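SmhB (Serratia marcescens, PDB 6ZZ5) is the B component of the tripartite alpha-pore-forming toxin Smh, captured in its soluble form, and probably helps assemble membrane pores with its partner proteins. Local coordinates at residues E100-A105 and Q311-A316; Q80-T85 and G107-K112; N13-Q18 and T279-A284; A19-T24 and G175-I180. All coordinates share one frame; numbering follows the deposited sequence. Where two conformers were deposited one is given.

Contact 1: residues E100-A105 and Q311-A316; sequences EQWLSA and QLFLTA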
loop_
_atom_site.group_PDB
_atom_site.type_symbol
_atom_site.label_atom_id
_atom_site.label_comp_id
_atom_site.label_asym_id
_atom_site.label_seq_id
_atom_site.Cartn_x
_atom_site.Cartn_y
_atom_site.Cartn_z
ATOM N N GLU A 100 0.060 -31.592 31.000
ATOM C CA GLU A 100 0.295 -30.318 31.720
ATOM C C GLU A 100 1.131 -29.391 30.805
ATOM O O GLU A 100 0.874 -28.194 30.774
ATOM C CB GLU A 100 1.053 -30.662 32.984
ATOM C CG GLU A 100 1.335 -29.505 33.864
ATOM C CD GLU A 100 2.118 -29.933 35.093
ATOM O OE1 GLU A 100 1.749 -29.481 36.162
ATOM O OE2 GLU A 100 3.136 -30.668 34.953
ATOM N N GLN A 101 2.191 -29.916 30.221
ATOM C CA GLN A 101 3.088 -29.122 29.332
ATOM C C GLN A 101 2.325 -28.637 28.109
ATOM O O GLN A 101 2.482 -27.447 27.740
ATOM C CB GLN A 101 4.282 -29.984 28.964
ATOM C CG GLN A 101 5.228 -30.165 30.139
ATOM C CD GLN A 101 6.452 -30.939 29.783
ATOM O OE1 GLN A 101 6.373 -32.098 29.406
ATOM N NE2 GLN A 101 7.609 -30.311 29.990
ATOM N N TRP A 102 1.464 -29.481 27.534
ATOM C CA TRP A 102 0.641 -29.072 26.367
ATOM C C TRP A 102 -0.330 -27.956 26.765
ATOM O O TRP A 102 -0.472 -26.998 25.971
ATOM C CB TRP A 102 -0.105 -30.254 25.767
ATOM C CG TRP A 102 0.699 -31.035 24.805
ATOM C CD1 TRP A 102 1.176 -32.302 24.978
ATOM C CD2 TRP A 102 1.023 -30.647 23.467
ATOM N NE1 TRP A 102 1.824 -32.692 23.853
ATOM C CE2 TRP A 102 1.738 -31.719 22.912
ATOM C CE3 TRP A 102 0.795 -29.515 22.704
ATOM C CZ2 TRP A 102 2.236 -31.689 21.625
ATOM C CZ3 TRP A 102 1.267 -29.487 21.407
ATOM C CH2 TRP A 102 1.958 -30.579 20.877
ATOM N N LEU A 103 -0.951 -28.033 27.945
ATOM C CA LEU A 103 -1.848 -26.961 28.430
ATOM C C LEU A 103 -1.021 -25.669 28.582
ATOM O O LEU A 103 -1.516 -24.608 28.201
ATOM C CB LEU A 103 -2.487 -27.332 29.778
ATOM C CG LEU A 103 -3.563 -28.418 29.703
ATOM C CD1 LEU A 103 -3.849 -28.965 31.105
ATOM C CD2 LEU A 103 -4.849 -27.887 29.034
ATOM N N SER A 104 0.173 -25.726 29.181
ATOM C CA SER A 104 0.974 -24.483 29.348
ATOM C C SER A 104 1.340 -23.941 27.959
ATOM O O SER A 104 1.206 -22.721 27.732
ATOM C CB SER A 104 2.193 -24.722 30.198
ATOM O OG SER A 104 1.800 -25.157 31.480
ATOM N N ALA A 105 1.794 -24.811 27.067
ATOM C CA ALA A 105 2.203 -24.440 25.692
ATOM C C ALA A 105 1.036 -23.725 25.016
ATOM O O ALA A 105 1.267 -22.607 24.439
ATOM C CB ALA A 105 2.674 -25.630 24.891
ATOM N N GLN A 311 -0.737 -35.059 16.480
ATOM C CA GLN A 311 -1.163 -35.170 15.059
ATOM C C GLN A 311 -1.211 -33.758 14.467
ATOM O O GLN A 311 -0.650 -33.524 13.365
ATOM C CB GLN A 311 -2.524 -35.877 14.916
ATOM C CG GLN A 311 -2.975 -36.219 13.484
ATOM C CD GLN A 311 -3.438 -35.086 12.567
ATOM O OE1 GLN A 311 -4.073 -34.102 13.005
ATOM N NE2 GLN A 311 -3.108 -35.198 11.268
ATOM N N LEU A 312 -1.876 -32.828 15.155
ATOM C CA LEU A 312 -2.173 -31.504 14.590
ATOM C C LEU A 312 -0.877 -30.721 14.387
ATOM O O LEU A 312 -0.686 -30.137 13.298
ATOM C CB LEU A 312 -3.107 -30.773 15.536
ATOM C CG LEU A 312 -3.484 -29.372 15.057
ATOM C CD1 LEU A 312 -4.336 -29.459 13.819
ATOM C CD2 LEU A 312 -4.230 -28.654 16.151
ATOM N N PHE A 313 -0.002 -30.730 15.370
ATOM C CA PHE A 313 1.247 -29.933 15.336
ATOM C C PHE A 313 2.298 -30.621 14.457
ATOM O O PHE A 313 3.041 -29.890 13.797
ATOM C CB PHE A 313 1.716 -29.611 16.753
ATOM C CG PHE A 313 0.959 -28.443 17.326
ATOM C CD1 PHE A 313 1.349 -27.155 17.051
ATOM C CD2 PHE A 313 -0.181 -28.619 18.092
ATOM C CE1 PHE A 313 0.656 -26.076 17.588
ATOM C CE2 PHE A 313 -0.897 -27.546 18.585
ATOM C CZ PHE A 313 -0.484 -26.264 18.340
ATOM N N LEU A 314 2.397 -31.944 14.423
ATOM C CA LEU A 314 3.332 -32.562 13.446
ATOM C C LEU A 314 2.859 -32.219 12.039
ATOM O O LEU A 314 3.657 -31.708 11.309
ATOM C CB LEU A 314 3.443 -34.061 13.655
ATOM C CG LEU A 314 4.147 -34.521 14.937
ATOM C CD1 LEU A 314 3.896 -35.992 15.211
ATOM C CD2 LEU A 314 5.641 -34.279 14.855
ATOM N N THR A 315 1.577 -32.443 11.692
ATOM C CA THR A 315 1.030 -32.116 10.352
ATOM C C THR A 315 1.228 -30.623 10.028
ATOM O O THR A 315 1.668 -30.301 8.860
ATOM C CB THR A 315 -0.421 -32.619 10.247
ATOM O OG1 THR A 315 -0.290 -34.016 10.542
ATOM C CG2 THR A 315 -1.055 -32.390 8.894
ATOM N N ALA A 316 0.841 -29.716 10.918
ATOM C CA ALA A 316 1.029 -28.280 10.676
ATOM C C ALA A 316 2.479 -28.006 10.223
ATOM O O ALA A 316 2.682 -27.369 9.157
ATOM C CB ALA A 316 0.714 -27.468 11.903
#
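The rings of W102 and F313 meet obliquely, neither stacked nor edge-to-face: the planes of the indole six-membered ring and the phenyl ring are inclined by 42°, with their centroids 5.6 Å apart. This aromatic pair lies near one end of the elongated helical bundle expected of the HBL-type toxin family, between helix 99-151 and the short helix 306-319. The closest approach brings two indole atoms to one phenyl carbon. W102 CZ3 lies 3.7 Å from F313 CD2, and W102 CH2 is 4.0 Å from the same atom. The two side chains lie alongside each other, pointing opposite ways. Their reach is needed, because the CA atoms of W102 and F313, the nearest across the contact, are 11.1 Å apart. In W102, CG stands anti to the carbonyl carbon (chi1 -84°), and the six-membered ring of the indole spans much of the gap. Helix 44-92 supplies I89, which touches both rings; L299 of helix 252-300 and L309 pack on W102, so this apolar join is sealed into a buried layer between several helices. S90 OG is hydrogen-bonded to F313 O, a polar tie from helix 44-92 to the backbone that carries the phenyl ring. One turn of helix 306-319 is also braced internally: T315 OG1 donates to Q311 O at 2.9 Å, approaching from the face of that carbonyl's plane opposite to T315 N.

Contact 2: residues Q80-T85 and G107-K112; sequences QDYFET and GMVSDK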
loop_
_atom_site.group_PDB
_atom_site.type_symbol
_atom_site.label_atom_id
_atom_site.label_comp_id
_atom_site.label_asym_id
_atom_site.label_seq_id
_atom_site.Cartn_x
_atom_site.Cartn_y
_atom_site.Cartn_z
ATOM N N GLN A 80 6.486 -14.307 11.415
ATOM C CA GLN A 80 7.677 -15.161 11.401
ATOM C C GLN A 80 7.850 -15.733 12.814
ATOM O O GLN A 80 8.065 -16.959 12.932
ATOM C CB GLN A 80 8.906 -14.387 10.969
ATOM C CG GLN A 80 10.136 -15.249 10.792
ATOM C CD GLN A 80 11.267 -14.455 10.207
ATOM O OE1 GLN A 80 12.113 -14.050 10.945
ATOM N NE2 GLN A 80 11.249 -14.175 8.910
ATOM N N ASP A 81 7.807 -14.887 13.829
ATOM C CA ASP A 81 8.133 -15.327 15.211
ATOM C C ASP A 81 7.024 -16.273 15.684
ATOM O O ASP A 81 7.366 -17.264 16.358
ATOM C CB ASP A 81 8.332 -14.190 16.198
ATOM C CG ASP A 81 8.545 -14.728 17.612
ATOM O OD1 ASP A 81 9.396 -15.672 17.815
ATOM O OD2 ASP A 81 7.754 -14.323 18.446
ATOM N N TYR A 82 5.775 -16.016 15.321
ATOM C CA TYR A 82 4.650 -16.919 15.686
ATOM C C TYR A 82 4.920 -18.325 15.117
ATOM O O TYR A 82 4.886 -19.298 15.849
ATOM C CB TYR A 82 3.251 -16.427 15.276
ATOM C CG TYR A 82 2.308 -17.564 15.542
ATOM C CD1 TYR A 82 1.862 -17.823 16.827
ATOM C CD2 TYR A 82 2.062 -18.506 14.564
ATOM C CE1 TYR A 82 1.112 -18.952 17.112
ATOM C CE2 TYR A 82 1.339 -19.659 14.838
ATOM C CZ TYR A 82 0.895 -19.903 16.130
ATOM O OH TYR A 82 0.215 -21.054 16.416
ATOM N N PHE A 83 5.222 -18.437 13.825
ATOM C CA PHE A 83 5.353 -19.725 13.142
ATOM C C PHE A 83 6.657 -20.399 13.574
ATOM O O PHE A 83 6.669 -21.643 13.626
ATOM C CB PHE A 83 5.111 -19.588 11.632
ATOM C CG PHE A 83 3.643 -19.525 11.321
ATOM C CD1 PHE A 83 2.811 -20.606 11.579
ATOM C CD2 PHE A 83 3.046 -18.339 10.891
ATOM C CE1 PHE A 83 1.443 -20.532 11.328
ATOM C CE2 PHE A 83 1.678 -18.275 10.666
ATOM C CZ PHE A 83 0.879 -19.363 10.884
ATOM N N GLU A 84 7.708 -19.651 13.880
ATOM C CA GLU A 84 8.927 -20.255 14.468
ATOM C C GLU A 84 8.577 -20.875 15.844
ATOM O O GLU A 84 9.043 -21.953 16.171
ATOM C CB GLU A 84 10.084 -19.245 14.569
ATOM C CG GLU A 84 10.675 -18.850 13.236
ATOM C CD GLU A 84 11.428 -19.952 12.501
ATOM O OE1 GLU A 84 11.542 -21.061 13.062
ATOM O OE2 GLU A 84 11.937 -19.667 11.371
ATOM N N THR A 85 7.783 -20.199 16.640
ATOM C CA THR A 85 7.359 -20.712 17.966
ATOM C C THR A 85 6.447 -21.937 17.737
ATOM O O THR A 85 6.587 -22.915 18.473
ATOM C CB THR A 85 6.637 -19.623 18.740
ATOM O OG1 THR A 85 7.546 -18.529 18.923
ATOM C CG2 THR A 85 6.182 -20.131 20.082
ATOM N N GLY A 107 -1.602 -22.226 26.287
ATOM C CA GLY A 107 -1.826 -20.966 27.018
ATOM C C GLY A 107 -0.808 -19.898 26.612
ATOM O O GLY A 107 -1.204 -18.755 26.255
ATOM N N MET A 108 0.469 -20.251 26.571
ATOM C CA MET A 108 1.572 -19.285 26.298
ATOM C C MET A 108 1.591 -18.900 24.817
ATOM O O MET A 108 1.741 -17.729 24.507
ATOM C CB MET A 108 2.931 -19.883 26.655
ATOM C CG MET A 108 3.100 -20.116 28.122
ATOM S SD MET A 108 4.674 -20.949 28.508
ATOM C CE MET A 108 4.524 -20.890 30.288
ATOM N N VAL A 109 1.355 -19.831 23.907
ATOM C CA VAL A 109 1.298 -19.507 22.456
ATOM C C VAL A 109 0.015 -18.741 22.107
ATOM O O VAL A 109 0.134 -17.843 21.295
ATOM C CB VAL A 109 1.557 -20.751 21.608
ATOM C CG1 VAL A 109 1.534 -20.421 20.141
ATOM C CG2 VAL A 109 2.900 -21.380 21.987
ATOM N N SER A 110 -1.151 -19.048 22.697
ATOM C CA SER A 110 -2.400 -18.256 22.507
ATOM C C SER A 110 -2.159 -16.814 23.003
ATOM O O SER A 110 -2.531 -15.894 22.266
ATOM C CB SER A 110 -3.591 -18.888 23.181
ATOM O OG SER A 110 -3.476 -18.728 24.564
ATOM N N ASP A 111 -1.473 -16.630 24.146
ATOM C CA ASP A 111 -1.170 -15.292 24.715
ATOM C C ASP A 111 -0.259 -14.548 23.723
ATOM O O ASP A 111 -0.521 -13.385 23.433
ATOM C CB ASP A 111 -0.531 -15.340 26.111
ATOM C CG ASP A 111 -1.434 -15.841 27.221
ATOM O OD1 ASP A 111 -2.675 -15.868 27.027
ATOM O OD2 ASP A 111 -0.877 -16.236 28.259
ATOM N N LYS A 112 0.743 -15.200 23.155
ATOM C CA LYS A 112 1.648 -14.519 22.192
ATOM C C LYS A 112 0.847 -14.163 20.913
ATOM O O LYS A 112 0.941 -13.011 20.430
ATOM C CB LYS A 112 2.897 -15.379 21.991
ATOM C CG LYS A 112 3.949 -14.769 21.066
ATOM C CD LYS A 112 4.540 -13.466 21.653
ATOM C CE LYS A 112 4.803 -13.505 23.145
ATOM N NZ LYS A 112 6.146 -12.997 23.487
#
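V109 splits its two methyls between Y82 and T85, and it is the first of these meetings that is tight. V109 CG1 comes within 3.4 Å of Y82 CE1, obliquely to the ring, with Y82 OH 4.0 Å from the same methyl. The tyrosine and valine side chains lie nearly perpendicular. CG1 is anti to the backbone N of V109 (chi1 -179°), which leaves CG2 to meet T85 CG2 at a slacker 4.0 Å. The segments belong to helices 44-92 and 99-151, which follow one another in the chain and form an antiparallel helical hairpin; Y82 facing K112 and T85 facing V109, each with CA atoms 7.6 Å apart, fix that register. On the inner side L288 and L292 of helix 252-300 also pack on Y82, whose hydroxyl is hydrogen-bonded to Q86. The outer side is looser. D81 and K112 face each other from partly exposed positions, yet in one of the two D81 conformers their charged atoms do not meet, and D81 OD2 is hydrogen-bonded to Y116 OH instead. The hairpin is therefore held here by methyl and aromatic carbon contacts, with the opposite charges beside them perhaps adding a weak attraction.

Contact 3: residues N13-Q18 and T279-A284; sequences NAQSSQ and TQMNNA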
loop_
_atom_site.group_PDB
_atom_site.type_symbol
_atom_site.label_atom_id
_atom_site.label_comp_id
_atom_site.label_asym_id
_atom_site.label_seq_id
_atom_site.Cartn_x
_atom_site.Cartn_y
_atom_site.Cartn_z
ATOM N N ASN A 13 0.617 -11.549 2.516
ATOM C CA ASN A 13 0.966 -11.272 1.104
ATOM C C ASN A 13 0.204 -10.008 0.642
ATOM O O ASN A 13 0.861 -9.130 0.026
ATOM C CB ASN A 13 0.668 -12.447 0.176
ATOM C CG ASN A 13 1.602 -13.633 0.375
ATOM O OD1 ASN A 13 2.661 -13.502 0.993
ATOM N ND2 ASN A 13 1.228 -14.772 -0.198
ATOM N N ALA A 14 -1.096 -9.901 0.958
ATOM C CA ALA A 14 -1.954 -8.791 0.473
ATOM C C ALA A 14 -1.536 -7.487 1.159
ATOM O O ALA A 14 -1.425 -6.466 0.475
ATOM C CB ALA A 14 -3.412 -9.104 0.691
ATOM N N GLN A 15 -1.234 -7.517 2.468
ATOM C CA GLN A 15 -0.951 -6.274 3.185
ATOM C C GLN A 15 0.429 -5.781 2.780
ATOM O O GLN A 15 0.589 -4.589 2.636
ATOM C CB GLN A 15 -0.950 -6.449 4.684
ATOM C CG GLN A 15 -0.828 -5.143 5.417
ATOM C CD GLN A 15 -1.018 -5.268 6.914
ATOM O OE1 GLN A 15 -0.463 -6.120 7.589
ATOM N NE2 GLN A 15 -1.759 -4.332 7.463
ATOM N N SER A 16 1.404 -6.715 2.670
ATOM C CA SER A 16 2.798 -6.397 2.278
ATOM C C SER A 16 2.876 -5.768 0.872
ATOM O O SER A 16 3.592 -4.769 0.682
ATOM C CB SER A 16 3.641 -7.629 2.405
ATOM O OG SER A 16 3.657 -7.964 3.791
ATOM N N SER A 17 2.168 -6.324 -0.085
ATOM C CA SER A 17 2.181 -5.842 -1.488
ATOM C C SER A 17 1.485 -4.473 -1.524
ATOM O O SER A 17 2.065 -3.532 -2.077
ATOM C CB SER A 17 1.528 -6.839 -2.418
ATOM O OG SER A 17 0.256 -7.180 -1.970
ATOM N N GLN A 18 0.357 -4.346 -0.834
ATOM C CA GLN A 18 -0.371 -3.048 -0.794
ATOM C C GLN A 18 0.481 -1.982 -0.113
ATOM O O GLN A 18 0.473 -0.830 -0.583
ATOM C CB GLN A 18 -1.741 -3.177 -0.138
ATOM C CG GLN A 18 -2.651 -2.001 -0.462
ATOM C CD GLN A 18 -2.376 -0.816 0.426
ATOM O OE1 GLN A 18 -1.961 -0.950 1.583
ATOM N NE2 GLN A 18 -2.650 0.377 -0.101
ATOM N N THR A 279 -7.537 -4.944 7.913
ATOM C CA THR A 279 -8.711 -5.662 8.409
ATOM C C THR A 279 -8.543 -7.155 8.088
ATOM O O THR A 279 -8.725 -7.975 8.995
ATOM C CB THR A 279 -10.012 -5.079 7.832
ATOM O OG1 THR A 279 -9.973 -3.706 8.219
ATOM C CG2 THR A 279 -11.253 -5.784 8.309
ATOM N N GLN A 280 -8.253 -7.504 6.848
ATOM C CA GLN A 280 -8.006 -8.927 6.468
ATOM C C GLN A 280 -6.893 -9.501 7.384
ATOM O O GLN A 280 -7.069 -10.594 7.912
ATOM C CB GLN A 280 -7.696 -8.999 4.979
ATOM C CG GLN A 280 -7.318 -10.387 4.489
ATOM C CD GLN A 280 -6.882 -10.513 3.038
ATOM O OE1 GLN A 280 -6.619 -9.546 2.345
ATOM N NE2 GLN A 280 -6.664 -11.746 2.598
ATOM N N MET A 281 -5.809 -8.784 7.622
ATOM C CA MET A 281 -4.688 -9.298 8.467
ATOM C C MET A 281 -5.183 -9.521 9.887
ATOM O O MET A 281 -4.904 -10.599 10.412
ATOM C CB MET A 281 -3.474 -8.364 8.463
ATOM C CG MET A 281 -2.225 -8.985 9.035
ATOM S SD MET A 281 -1.600 -10.397 8.115
ATOM C CE MET A 281 -1.996 -11.700 9.281
ATOM N N ASN A 282 -5.876 -8.548 10.490
ATOM C CA ASN A 282 -6.443 -8.677 11.866
ATOM C C ASN A 282 -7.400 -9.865 11.916
ATOM O O ASN A 282 -7.379 -10.591 12.900
ATOM C CB ASN A 282 -7.160 -7.381 12.268
ATOM C CG ASN A 282 -7.541 -7.261 13.714
ATOM O OD1 ASN A 282 -7.444 -8.204 14.516
ATOM N ND2 ASN A 282 -7.984 -6.076 14.072
ATOM N N ASN A 283 -8.254 -10.041 10.903
ATOM C CA ASN A 283 -9.209 -11.166 10.867
ATOM C C ASN A 283 -8.450 -12.507 10.830
ATOM O O ASN A 283 -8.905 -13.493 11.454
ATOM C CB ASN A 283 -10.136 -11.077 9.660
ATOM C CG ASN A 283 -11.153 -9.963 9.787
ATOM O OD1 ASN A 283 -11.371 -9.448 10.871
ATOM N ND2 ASN A 283 -11.742 -9.611 8.665
ATOM N N ALA A 284 -7.299 -12.550 10.176
ATOM C CA ALA A 284 -6.485 -13.787 10.084
ATOM C C ALA A 284 -5.863 -14.081 11.460
ATOM O O ALA A 284 -5.989 -15.234 11.930
ATOM C CB ALA A 284 -5.488 -13.674 8.961
#
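Segments 13-18 and 279-284, of helices 4-30 and 252-300, run in roughly opposite directions and have their nearest CA atoms at Q15 and M281, 7.1 Å apart. Q15 brings its amide oxygen against the root of the methionine: Q15 OE1 is 3.7 Å from M281 CG and 3.9 Å from M281 CB. The glutamine chain is extended, with CG anti to the backbone N (chi1 -173°), and it meets the methionine side chain at about a right angle. M281 sets out at the other helix, then turns at chi2 (63°) and again at chi3, leaving only CB and CG in the touch, while the sulfur and terminal methyl take no share. These helices are two members of the long bundle of this HBL-type toxin, and a third, helix 44-92, packs beside them: N75 touches both Q15 and M281, and I72 also lies on Q15. At the more exposed margin Q280 reaches back with an extended chain, placing Q280 OE1 3.6 Å from the methyl CB of A14. D10, from the preceding turn of helix 4-30, also packs on Q280, while M8 of the same helix packs on M281.

Contact 4: residues A19-T24 and G175-I180; sequences ALHIQT and GAIAGI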
loop_
_atom_site.group_PDB
_atom_site.type_symbol
_atom_site.label_atom_id
_atom_site.label_comp_id
_atom_site.label_asym_id
_atom_site.label_seq_id
_atom_site.Cartn_x
_atom_site.Cartn_y
_atom_site.Cartn_z
ATOM N N ALA A 19 1.187 -2.333 0.960
ATOM C CA ALA A 19 2.008 -1.397 1.727
ATOM C C ALA A 19 3.076 -0.768 0.810
ATOM O O ALA A 19 3.354 0.418 0.966
ATOM C CB ALA A 19 2.587 -2.054 2.943
ATOM N N LEU A 20 3.679 -1.529 -0.069
ATOM C CA LEU A 20 4.677 -0.985 -1.030
ATOM C C LEU A 20 4.046 -0.001 -2.003
ATOM O O LEU A 20 4.664 1.028 -2.336
ATOM C CB LEU A 20 5.309 -2.136 -1.790
ATOM C CG LEU A 20 6.228 -3.021 -0.937
ATOM C CD1 LEU A 20 6.854 -4.057 -1.794
ATOM C CD2 LEU A 20 7.302 -2.213 -0.239
ATOM N N HIS A 21 2.820 -0.253 -2.382
ATOM C CA HIS A 21 2.083 0.637 -3.316
ATOM C C HIS A 21 1.787 1.965 -2.606
ATOM O O HIS A 21 2.121 3.053 -3.133
ATOM C CB HIS A 21 0.815 -0.107 -3.774
ATOM C CG HIS A 21 0.022 0.582 -4.830
ATOM N ND1 HIS A 21 -1.109 -0.005 -5.430
ATOM C CD2 HIS A 21 0.227 1.777 -5.440
ATOM C CE1 HIS A 21 -1.586 0.856 -6.322
ATOM N NE2 HIS A 21 -0.781 1.962 -6.337
ATOM N N ILE A 22 1.147 1.928 -1.423
ATOM C CA ILE A 22 0.865 3.179 -0.670
ATOM C C ILE A 22 2.183 3.874 -0.286
ATOM O O ILE A 22 2.249 5.112 -0.389
ATOM C CB ILE A 22 -0.113 2.974 0.517
ATOM C CG1 ILE A 22 -0.408 4.323 1.192
ATOM C CG2 ILE A 22 0.360 1.948 1.540
ATOM C CD1 ILE A 22 -1.578 4.280 2.166
ATOM N N GLN A 23 3.254 3.143 0.037
ATOM C CA GLN A 23 4.543 3.806 0.363
ATOM C C GLN A 23 5.030 4.656 -0.844
ATOM O O GLN A 23 5.360 5.866 -0.682
ATOM C CB GLN A 23 5.616 2.765 0.689
ATOM C CG GLN A 23 6.970 3.374 0.882
ATOM C CD GLN A 23 7.966 2.313 1.285
ATOM O OE1 GLN A 23 8.228 1.409 0.531
ATOM N NE2 GLN A 23 8.558 2.461 2.440
ATOM N N THR A 24 5.030 4.078 -2.032
ATOM C CA THR A 24 5.442 4.809 -3.262
ATOM C C THR A 24 4.512 6.002 -3.495
ATOM O O THR A 24 4.999 7.082 -3.839
ATOM C CB THR A 24 5.433 3.888 -4.479
ATOM O OG1 THR A 24 6.295 2.794 -4.155
ATOM C CG2 THR A 24 5.946 4.569 -5.723
ATOM N N GLY A 175 -4.974 -0.612 -10.302
ATOM C CA GLY A 175 -5.076 -2.046 -10.646
ATOM C C GLY A 175 -3.832 -2.632 -11.270
ATOM O O GLY A 175 -3.411 -3.732 -10.844
ATOM N N ALA A 176 -3.251 -1.956 -12.269
ATOM C CA ALA A 176 -2.054 -2.424 -12.966
ATOM C C ALA A 176 -0.925 -2.500 -11.942
ATOM O O ALA A 176 -0.220 -3.545 -11.867
ATOM C CB ALA A 176 -1.726 -1.526 -14.124
ATOM N N ILE A 177 -0.727 -1.445 -11.178
ATOM C CA ILE A 177 0.371 -1.411 -10.178
ATOM C C ILE A 177 0.153 -2.501 -9.127
ATOM O O ILE A 177 1.135 -3.214 -8.819
ATOM C CB ILE A 177 0.486 -0.018 -9.561
ATOM C CG1 ILE A 177 0.944 0.973 -10.641
ATOM C CG2 ILE A 177 1.393 -0.058 -8.323
ATOM C CD1 ILE A 177 1.065 2.377 -10.161
ATOM N N ALA A 178 -1.067 -2.646 -8.604
ATOM C CA ALA A 178 -1.391 -3.652 -7.554
ATOM C C ALA A 178 -0.958 -5.034 -8.064
ATOM O O ALA A 178 -0.234 -5.701 -7.313
ATOM C CB ALA A 178 -2.850 -3.601 -7.173
ATOM N N GLY A 179 -1.293 -5.384 -9.313
ATOM C CA GLY A 179 -1.001 -6.679 -9.948
ATOM C C GLY A 179 0.500 -6.838 -10.178
ATOM O O GLY A 179 1.023 -7.934 -9.981
ATOM N N ILE A 180 1.210 -5.791 -10.563
ATOM C CA ILE A 180 2.692 -5.860 -10.755
ATOM C C ILE A 180 3.331 -6.180 -9.404
ATOM O O ILE A 180 4.208 -7.054 -9.368
ATOM C CB ILE A 180 3.257 -4.588 -11.406
ATOM C CG1 ILE A 180 2.723 -4.439 -12.834
ATOM C CG2 ILE A 180 4.779 -4.604 -11.410
ATOM C CD1 ILE A 180 2.922 -3.048 -13.449
#
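I177 presents its CG2 methyl squarely to the imidazole of H21. I177 CG2 lies 3.5 Å from the centroid of the H21 ring and only 7° off the ring normal, the geometry of a CH-pi contact over a face. Its central placing is confirmed by the individual ring atoms, which are nearly equidistant: H21 CD2 and NE2 are each 3.6 Å from I177 CG2, and CG and ND1 of the ring are each 3.8 Å from it. Taken as whole side chains the two stand roughly perpendicular, the isoleucine branch pointing into the flat of the histidine. In I177, CG2 is the branch anti to the backbone N, while CG1 stands anti to the carbonyl carbon (chi1 -67°); this division sends the methyl forward. H21 also has its CG anti to the backbone N (chi1 -174°), which places the ring against helix 156-184. The contact lies where the bundle meets the smaller beta-containing part of the molecule, an arrangement consistent with the body and head of related ClyA-like toxins. Strand 216-221 bears on both partners, I216 touching H21 and M218 touching I177, while L233 of helix 230-245 adds a further apolar neighbour to I177. Beside the main pair, H21 ND1 approaches the backbone N of A178 obliquely at 4.1 Å, with no bond formed. One turn on, T24 OG1 donates to L20 O at 3.0 Å, from the face of the carbonyl plane opposite to T24 N.

How the contacts relate
Contacts 1 and 2 share helix 99-151, their centres 12 Å apart toward one end of the bundle; contacts 3 and 4 share helix 4-30 and lie nearer the chain's centre, with their own centres 14 Å apart. Contacts 1, 2 and 4 are buried, whereas contact 3 is only partly so. The chemistry follows place: ring against ring at the bundle tip in contact 1, methyl against ring and methyl in the hairpin of contact 2, amide oxygens against aliphatic carbon in contact 3, and a methyl over imidazole beside the beta strands in contact 4. Along the chain, contact 4 is nested within the loop closed by contact 3, while contacts 1 and 2 interlock.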